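Local coordinates for ORF131 protein (Ralstonia metallidurans, PDB 2WTO) that probably takes part in heavy-metal resistance, as a member of the CzcE family, at residues V103-L108 with V118-D123; E79-R84 with W92-M97. All blocks are in the same frame, centred on the assembly; numbering follows the deposited sequence. Where two conformers were deposited one is given.

Interaction 1: V103-L108 with V118-D123. With MG (magnesium ion), chain I.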
ATOM      1  N   VAL A 103       8.856   5.957  -7.361  1.00  6.62           N
ATOM      2  CA  VAL A 103      10.272   6.089  -7.040  1.00  7.60           C
ATOM      3  C   VAL A 103      10.729   4.818  -6.332  1.00  7.95           C
ATOM      4  O   VAL A 103       9.927   4.157  -5.644  1.00  8.13           O
ATOM      5  CB  VAL A 103      10.558   7.367  -6.158  1.00  8.64           C
ATOM      6  CG1 VAL A 103       9.869   7.293  -4.808  1.00  6.03           C
ATOM      7  CG2 VAL A 103      12.068   7.575  -5.977  1.00  9.40           C
ATOM      8  N   ASP A 104      11.998   4.454  -6.502  1.00  7.72           N
ATOM      9  CA  ASP A 104      12.518   3.255  -5.833  1.00  6.27           C
ATOM     10  C   ASP A 104      12.800   3.574  -4.374  1.00  7.95           C
ATOM     11  O   ASP A 104      13.445   4.580  -4.080  1.00  8.20           O
ATOM     12  CB  ASP A 104      13.781   2.716  -6.527  1.00  9.54           C
ATOM     13  CG  ASP A 104      14.092   1.272  -6.116  1.00  9.56           C
ATOM     14  OD1 ASP A 104      14.518   1.063  -4.966  1.00  7.49           O
ATOM     15  OD2 ASP A 104      13.888   0.346  -6.924  1.00  8.32           O
ATOM     16  N   LEU A 105      12.308   2.730  -3.459  1.00  7.01           N
ATOM     17  CA  LEU A 105      12.520   2.964  -2.026  1.00  6.43           C
ATOM     18  C   LEU A 105      14.007   2.958  -1.665  1.00  8.44           C
ATOM     19  O   LEU A 105      14.428   3.599  -0.682  1.00  5.97           O
ATOM     20  CB  LEU A 105      11.795   1.874  -1.218  1.00  5.70           C
ATOM     21  CG  LEU A 105      11.736   2.015   0.301  1.00  5.85           C
ATOM     22  CD1 LEU A 105      10.878   3.232   0.661  1.00  7.66           C
ATOM     23  CD2 LEU A 105      11.178   0.710   0.936  1.00  7.38           C
ATOM     24  N   GLY A 106      14.793   2.193  -2.426  1.00  6.32           N
ATOM     25  CA  GLY A 106      16.224   2.083  -2.190  1.00  6.08           C
ATOM     26  C   GLY A 106      16.948   3.408  -2.403  1.00  6.23           C
ATOM     27  O   GLY A 106      18.062   3.614  -1.914  1.00  7.66           O
ATOM     28  N   LEU A 107      16.332   4.301  -3.158  1.00  7.00           N
ATOM     29  CA  LEU A 107      16.915   5.634  -3.366  1.00  7.24           C
ATOM     30  C   LEU A 107      16.464   6.606  -2.268  1.00  6.51           C
ATOM     31  O   LEU A 107      17.214   7.522  -1.902  1.00  6.61           O
ATOM     32  CB  LEU A 107      16.571   6.182  -4.760  1.00  7.10           C
ATOM     33  CG  LEU A 107      17.059   5.271  -5.887  1.00  7.47           C
ATOM     34  CD1 LEU A 107      16.658   5.842  -7.258  1.00  6.76           C
ATOM     35  CD2 LEU A 107      18.588   5.094  -5.821  1.00  8.11           C
ATOM     36  N   LEU A 108      15.266   6.385  -1.716  1.00  7.50           N
ATOM     37  CA  LEU A 108      14.801   7.191  -0.575  1.00  7.67           C
ATOM     38  C   LEU A 108      15.535   6.829   0.712  1.00  7.10           C
ATOM     39  O   LEU A 108      15.860   7.695   1.535  1.00  7.72           O
ATOM     40  CB  LEU A 108      13.291   6.984  -0.339  1.00  6.46           C
ATOM     41  CG  LEU A 108      12.344   7.267  -1.510  1.00  6.13           C
ATOM     42  CD1 LEU A 108      10.873   7.258  -1.048  1.00  5.82           C
ATOM     43  CD2 LEU A 108      12.674   8.582  -2.187  1.00  5.77           C
ATOM     44  N   VAL A 118      12.143  -2.161  -4.341  1.00 10.24           N
ATOM     45  CA  VAL A 118      10.756  -1.921  -3.975  1.00  9.37           C
ATOM     46  C   VAL A 118      10.291  -0.581  -4.517  1.00  8.00           C
ATOM     47  O   VAL A 118      10.797   0.466  -4.112  1.00  6.90           O
ATOM     48  CB  VAL A 118      10.569  -1.897  -2.437  1.00  6.82           C
ATOM     49  CG1 VAL A 118       9.093  -1.624  -2.085  1.00  8.02           C
ATOM     50  CG2 VAL A 118      11.055  -3.226  -1.839  1.00  8.26           C
ATOM     51  N   ARG A 119       9.347  -0.599  -5.436  1.00  8.45           N
ATOM     52  CA  ARG A 119       8.914   0.658  -6.029  1.00  8.09           C
ATOM     53  C   ARG A 119       7.726   1.243  -5.274  1.00  8.68           C
ATOM     54  O   ARG A 119       6.767   0.537  -4.967  1.00  8.27           O
ATOM     55  CB  ARG A 119       8.678   0.516  -7.533  1.00  9.97           C
ATOM     56  CG  ARG A 119      10.033   0.241  -8.253  1.00 19.16           C
ATOM     57  CD  ARG A 119      10.070   0.631  -9.732  1.00 16.08           C
ATOM     58  NE  ARG A 119       9.845   2.040  -9.935  1.00 12.08           N
ATOM     59  CZ  ARG A 119      10.800   2.963  -9.994  1.00 10.64           C
ATOM     60  NH1 ARG A 119      12.088   2.636  -9.886  1.00 10.17           N
ATOM     61  NH2 ARG A 119      10.458   4.218 -10.172  1.00  8.45           N
ATOM     62  N   VAL A 120       7.822   2.530  -4.944  1.00  7.10           N
ATOM     63  CA  VAL A 120       6.733   3.242  -4.272  1.00  6.11           C
ATOM     64  C   VAL A 120       5.882   4.012  -5.274  1.00  6.15           C
ATOM     65  O   VAL A 120       6.361   4.925  -5.933  1.00  6.28           O
ATOM     66  CB  VAL A 120       7.263   4.228  -3.203  1.00  7.30           C
ATOM     67  CG1 VAL A 120       6.085   4.897  -2.454  1.00  6.41           C
ATOM     68  CG2 VAL A 120       8.173   3.497  -2.224  1.00  6.89           C
ATOM     69  N   TYR A 121       4.610   3.654  -5.373  1.00  7.14           N
ATOM     70  CA  TYR A 121       3.690   4.345  -6.250  1.00  7.70           C
ATOM     71  C   TYR A 121       3.053   5.480  -5.461  1.00  8.76           C
ATOM     72  O   TYR A 121       2.359   5.229  -4.485  1.00  7.68           O
ATOM     73  CB  TYR A 121       2.617   3.364  -6.710  1.00  8.72           C
ATOM     74  CG  TYR A 121       1.850   3.824  -7.894  1.00 10.88           C
ATOM     75  CD1 TYR A 121       2.116   3.315  -9.168  1.00 10.80           C
ATOM     76  CD2 TYR A 121       0.840   4.779  -7.747  1.00 12.07           C
ATOM     77  CE1 TYR A 121       1.378   3.764 -10.274  1.00 20.42           C
ATOM     78  CE2 TYR A 121       0.090   5.222  -8.833  1.00 18.35           C
ATOM     79  CZ  TYR A 121       0.365   4.719 -10.089  1.00 21.05           C
ATOM     80  OH  TYR A 121      -0.385   5.170 -11.147  1.00 21.13           O
ATOM     81  N   ILE A 122       3.292   6.722  -5.873  1.00  6.23           N
ATOM     82  CA  ILE A 122       2.727   7.873  -5.157  1.00  6.22           C
ATOM     83  C   ILE A 122       1.551   8.466  -5.923  1.00  7.40           C
ATOM     84  O   ILE A 122       1.698   8.890  -7.073  1.00  6.45           O
ATOM     85  CB  ILE A 122       3.790   8.976  -4.965  1.00  5.02           C
ATOM     86  CG1 ILE A 122       5.059   8.381  -4.346  1.00  5.84           C
ATOM     87  CG2 ILE A 122       3.185  10.151  -4.158  1.00  5.06           C
ATOM     88  CD1 ILE A 122       6.373   9.169  -4.659  1.00  4.29           C
ATOM     89  N   ASP A 123       0.382   8.484  -5.278  1.00  7.25           N
ATOM     90  CA  ASP A 123      -0.827   8.999  -5.879  1.00  8.06           C
ATOM     91  C   ASP A 123      -0.710  10.522  -5.980  1.00  8.38           C
ATOM     92  O   ASP A 123      -0.092  11.171  -5.124  1.00  6.50           O
ATOM     93  CB  ASP A 123      -2.038   8.606  -5.015  1.00  8.88           C
ATOM     94  CG  ASP A 123      -3.366   8.990  -5.648  1.00 15.69           C
ATOM     95  OD1 ASP A 123      -3.540   8.831  -6.879  1.00 18.10           O
ATOM     96  OD2 ASP A 123      -4.259   9.447  -4.901  1.00 21.36           O
TER
HETATM   97 MG    MG I1113      -6.067  10.161  -5.179  0.80 22.29          MG
HETATM   98  O   HOH W   1      13.696   0.195  -9.567  1.00 11.69           O
HETATM   99  O   HOH W   2      -6.025   9.808  -7.130  1.00 11.64           O
HETATM  100  O   HOH W   3      -5.547  12.086  -5.726  1.00 25.61           O
HETATM  101  O   HOH W   4      -6.605  11.188  -3.457  1.00 31.17           O
HETATM  102  O   HOH W   5      -8.130  10.448  -5.690  1.00 24.45           O
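V103 and V120 face each other as a hydrogen-bonded pair where the end of strand 101-104 runs antiparallel to strand 119-123, at one border of a three-stranded sheet, strand 101-104 passing directly into the short helix 105-108. Three backbone bonds tie the segments. V103 N donates to V120 O, while V120 N returns a bond of 2.8 Å to V103 O. Two residues on, L105 N gives its hydrogen to V118 O at 2.8 Å in an almost linear bond, so the ladder extends to the first residue of the helix.

The polar side chains of D104 and R119 share one face of the sheet. D104 is the N-cap: its OD1 takes the G106 N-H at 2.8 Å on the anti lone pair and also accepts from G117 N. The carboxylate and guanidinium planes stand 68° apart, and D104 OD2 lies 4.2 Å from R119 NH1, beyond a salt bridge. Water 1 spans them, donating to OD2 and accepting from NH1 at the guanidinium edge. R119, bent at chi3 (61°), folds back so that one guanidinium face lies over the V103-D104 peptide, while NH2 is held by S102 OG.

Apolar contacts fill the opposite face, that of V103, V120 and I122, against strand 88-94 and helix 37-49. With chi1 at 63°, V103 sets CG1 between its backbone N and carbonyl carbon, where it meets I122 CD1 at 4.0 Å. L105 brings CB against V118 CB and CD1 against V120 CG2.

At the far end of strand 119-123, D123 reaches the dimer interface: its OD2 binds magnesium at 2.0 Å, alongside four waters and D123 OD1 of the second subunit, while its own OD1 accepts from the metal-bound water 2.

Interaction 2: E79-R84 with W92-M97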
ATOM      1  N   GLU A  79       1.550  11.616   2.519  1.00  5.15           N
ATOM      2  CA  GLU A  79       1.512  10.562   3.539  1.00  5.96           C
ATOM      3  C   GLU A  79       2.863  10.393   4.213  1.00  5.18           C
ATOM      4  O   GLU A  79       3.914  10.474   3.563  1.00  6.43           O
ATOM      5  CB  GLU A  79       1.040   9.238   2.910  1.00  5.91           C
ATOM      6  CG  GLU A  79       0.684   8.151   3.918  1.00  5.71           C
ATOM      7  CD  GLU A  79       0.261   6.842   3.249  1.00  7.55           C
ATOM      8  OE1 GLU A  79       0.136   6.802   2.005  1.00  5.95           O
ATOM      9  OE2 GLU A  79       0.018   5.860   3.988  1.00  9.12           O
ATOM     10  N   THR A  80       2.840  10.210   5.534  1.00  5.03           N
ATOM     11  CA  THR A  80       4.029   9.874   6.287  1.00  5.16           C
ATOM     12  C   THR A  80       3.990   8.386   6.651  1.00  4.88           C
ATOM     13  O   THR A  80       3.102   7.920   7.381  1.00  5.72           O
ATOM     14  CB  THR A  80       4.209  10.752   7.564  1.00  6.03           C
ATOM     15  OG1 THR A  80       4.298  12.141   7.180  1.00  5.37           O
ATOM     16  CG2 THR A  80       5.489  10.334   8.284  1.00  5.35           C
ATOM     17  N   VAL A  81       4.959   7.652   6.114  1.00  6.65           N
ATOM     18  CA  VAL A  81       4.967   6.193   6.173  1.00  7.27           C
ATOM     19  C   VAL A  81       6.290   5.711   6.707  1.00  7.37           C
ATOM     20  O   VAL A  81       7.340   6.176   6.258  1.00  6.30           O
ATOM     21  CB  VAL A  81       4.763   5.576   4.749  1.00  6.40           C
ATOM     22  CG1 VAL A  81       4.798   4.046   4.835  1.00  8.29           C
ATOM     23  CG2 VAL A  81       3.467   6.053   4.154  1.00  7.02           C
ATOM     24  N   ALA A  82       6.257   4.772   7.657  1.00  6.49           N
ATOM     25  CA  ALA A  82       7.482   4.143   8.123  1.00  7.33           C
ATOM     26  C   ALA A  82       7.682   2.806   7.438  1.00  6.98           C
ATOM     27  O   ALA A  82       6.709   2.087   7.155  1.00  6.94           O
ATOM     28  CB  ALA A  82       7.468   3.973   9.665  1.00  7.91           C
ATOM     29  N   PHE A  83       8.942   2.493   7.146  1.00  7.04           N
ATOM     30  CA  PHE A  83       9.286   1.262   6.463  1.00  6.71           C
ATOM     31  C   PHE A  83      10.200   0.485   7.378  1.00  7.96           C
ATOM     32  O   PHE A  83      11.177   1.017   7.915  1.00  7.99           O
ATOM     33  CB  PHE A  83       9.978   1.564   5.125  1.00  6.13           C
ATOM     34  CG  PHE A  83       9.069   2.235   4.127  1.00  7.10           C
ATOM     35  CD1 PHE A  83       8.322   1.477   3.238  1.00  7.59           C
ATOM     36  CD2 PHE A  83       8.932   3.632   4.114  1.00  6.18           C
ATOM     37  CE1 PHE A  83       7.450   2.102   2.301  1.00  7.03           C
ATOM     38  CE2 PHE A  83       8.068   4.268   3.216  1.00  5.67           C
ATOM     39  CZ  PHE A  83       7.321   3.498   2.301  1.00  6.36           C
ATOM     40  N   ARG A  84       9.905  -0.798   7.530  1.00  8.06           N
ATOM     41  CA  ARG A  84      10.650  -1.603   8.486  0.50  9.28           C
ATOM     42  C   ARG A  84      11.341  -2.814   7.845  1.00  9.44           C
ATOM     43  O   ARG A  84      10.769  -3.505   6.998  1.00 10.09           O
ATOM     44  CB  ARG A  84       9.743  -2.056   9.638  0.50  9.60           C
ATOM     45  CG  ARG A  84       9.088  -3.394   9.390  0.50  7.84           C
ATOM     46  CD  ARG A  84       9.069  -4.315  10.647  0.50 10.83           C
ATOM     47  NE  ARG A  84       8.183  -3.815  11.692  0.50  9.90           N
ATOM     48  CZ  ARG A  84       8.600  -3.406  12.888  0.50  9.73           C
ATOM     49  NH1 ARG A  84       9.890  -3.480  13.200  0.50  9.51           N
ATOM     50  NH2 ARG A  84       7.737  -2.932  13.787  0.50 12.89           N
ATOM     51  N   TRP A  92       9.337   8.385   6.011  1.00  5.30           N
ATOM     52  CA  TRP A  92       9.401   9.332   4.908  1.00  5.56           C
ATOM     53  C   TRP A  92       8.070  10.037   4.765  1.00  5.62           C
ATOM     54  O   TRP A  92       7.026   9.405   4.895  1.00  5.58           O
ATOM     55  CB  TRP A  92       9.686   8.585   3.603  1.00  5.22           C
ATOM     56  CG  TRP A  92      10.008   9.462   2.436  1.00  5.70           C
ATOM     57  CD1 TRP A  92       9.148   9.907   1.471  1.00  4.64           C
ATOM     58  CD2 TRP A  92      11.294   9.996   2.115  1.00  5.12           C
ATOM     59  NE1 TRP A  92       9.833  10.696   0.559  1.00  4.82           N
ATOM     60  CE2 TRP A  92      11.154  10.760   0.932  1.00  4.68           C
ATOM     61  CE3 TRP A  92      12.559   9.918   2.719  1.00  5.36           C
ATOM     62  CZ2 TRP A  92      12.229  11.432   0.345  1.00  4.48           C
ATOM     63  CZ3 TRP A  92      13.620  10.581   2.135  1.00  6.29           C
ATOM     64  CH2 TRP A  92      13.447  11.323   0.956  1.00  6.60           C
ATOM     65  N   THR A  93       8.098  11.338   4.476  1.00  5.14           N
ATOM     66  CA  THR A  93       6.871  12.064   4.148  1.00  4.81           C
ATOM     67  C   THR A  93       6.881  12.365   2.648  1.00  5.27           C
ATOM     68  O   THR A  93       7.756  13.064   2.143  1.00  5.31           O
ATOM     69  CB  THR A  93       6.721  13.414   4.928  1.00  7.54           C
ATOM     70  OG1 THR A  93       6.606  13.162   6.341  1.00  5.04           O
ATOM     71  CG2 THR A  93       5.447  14.149   4.468  1.00  5.16           C
ATOM     72  N   PHE A  94       5.922  11.805   1.930  1.00  4.63           N
ATOM     73  CA  PHE A  94       5.908  11.945   0.479  1.00  6.71           C
ATOM     74  C   PHE A  94       5.476  13.333   0.042  1.00  4.48           C
ATOM     75  O   PHE A  94       4.617  13.968   0.678  1.00  7.53           O
ATOM     76  CB  PHE A  94       5.086  10.826  -0.154  1.00  6.31           C
ATOM     77  CG  PHE A  94       5.743   9.500   0.011  1.00  7.05           C
ATOM     78  CD1 PHE A  94       6.698   9.065  -0.911  1.00  5.12           C
ATOM     79  CD2 PHE A  94       5.503   8.738   1.140  1.00  6.94           C
ATOM     80  CE1 PHE A  94       7.365   7.844  -0.729  1.00  7.19           C
ATOM     81  CE2 PHE A  94       6.170   7.537   1.341  1.00  6.49           C
ATOM     82  CZ  PHE A  94       7.106   7.088   0.413  1.00  5.99           C
ATOM     83  N   ALA A  95       6.127  13.825  -1.012  1.00  5.58           N
ATOM     84  CA  ALA A  95       5.838  15.145  -1.561  1.00  6.64           C
ATOM     85  C   ALA A  95       4.429  15.209  -2.151  1.00  6.55           C
ATOM     86  O   ALA A  95       3.764  14.177  -2.323  1.00  6.40           O
ATOM     87  CB  ALA A  95       6.885  15.507  -2.654  1.00  6.26           C
ATOM     88  N   GLN A  96       3.983  16.426  -2.477  1.00  6.33           N
ATOM     89  CA  GLN A  96       2.698  16.633  -3.131  1.00  7.24           C
ATOM     90  C   GLN A  96       2.920  16.575  -4.649  1.00 10.05           C
ATOM     91  O   GLN A  96       3.441  17.525  -5.247  1.00  9.97           O
ATOM     92  CB  GLN A  96       2.108  17.990  -2.735  1.00  8.78           C
ATOM     93  CG  GLN A  96       1.849  18.145  -1.216  1.00  6.58           C
ATOM     94  CD  GLN A  96       0.681  17.293  -0.707  1.00  8.01           C
ATOM     95  OE1 GLN A  96      -0.206  16.903  -1.465  1.00  7.31           O
ATOM     96  NE2 GLN A  96       0.673  17.028   0.583  1.00  9.38           N
ATOM     97  N   MET A  97       2.519  15.474  -5.275  1.00  8.23           N
ATOM     98  CA  MET A  97       2.864  15.235  -6.679  1.00  7.89           C
ATOM     99  C   MET A  97       1.793  15.685  -7.657  1.00  9.57           C
ATOM    100  O   MET A  97       0.611  15.429  -7.460  1.00  7.81           O
ATOM    101  CB  MET A  97       3.153  13.756  -6.903  1.00 10.43           C
ATOM    102  CG  MET A  97       4.165  13.159  -5.921  1.00 11.67           C
ATOM    103  SD  MET A  97       5.721  14.065  -5.734  1.00 17.15           S
ATOM    104  CE  MET A  97       6.260  14.089  -7.410  1.00 11.23           C
TER
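T80 and T93 sit side by side as a non-hydrogen-bonded pair of the beta hairpin formed by strands 80-85 and 88-94, and their hydroxyls join across the strands, OG1 to OG1, at 2.7 Å. In both threonines OG1 lies beside the backbone N and anti to the carbonyl carbon (chi1 -60° and -64°), which turns the two oxygens toward one another. This is the looser side of the hairpin: both residues are partly exposed, and A55 of strand 52-55 touches the two side chains.

The other face, that of V81 and W92, is packed tightly. The F94 ring is its centre. Its CZ edge meets the edge of the F83 ring, CZ to CZ 4.1 Å, the two side chains arriving from opposite directions, and its CE2 touches V81 CG2. W92 turns its indole edge to one face of F94, two residues along the same strand, CD1 standing 3.4 Å above the plane over the ring centre. W92 NE1 is spent outside the hairpin, on Y51 O.

Between these faces runs the backbone ladder. V81 and W92 form the hydrogen-bonded pair, with V81 N to W92 O and W92 N to V81 O both at 3.0 Å. F94 N bonds to E79 O at 2.9 Å, nearly straight at 169°; the same carbonyl oxygen receives a CA-H contact from T93 and lies near the edge of the F94 ring. The E79 carboxylate forms a salt bridge with R62, accepts from D76 N of its own chain, and hydrogen-bonds Y72 OH of the second subunit.

The chemistry is thus divided by face: a hydroxyl pair on one side, aromatic packing on the other, and an acidic end whose several partners probably stabilise its negative charge and link the hairpin to the second subunit.

Overall arrangement
Both contacts are largely buried antiparallel strand pairings, but they belong to different sheets: interaction 2 lies in the four-stranded sheet, interaction 1 in the three-stranded one, and strand 101-104 follows 88-94 in the chain. Their apolar faces pack together, F94 CE1 meeting both L108 CD1 and V120 CG1 at 3.6 Å, while I122 CG2 rests on M97 CG. The outward chemistry differs. In 103-108 with 118-123 it is charged and bridged by water; in 79-84 with 92-97 it is a neutral hydroxyl pair. Each also sends an acid to the second subunit, D123 through the shared magnesium ion and E79 through direct hydrogen bonding.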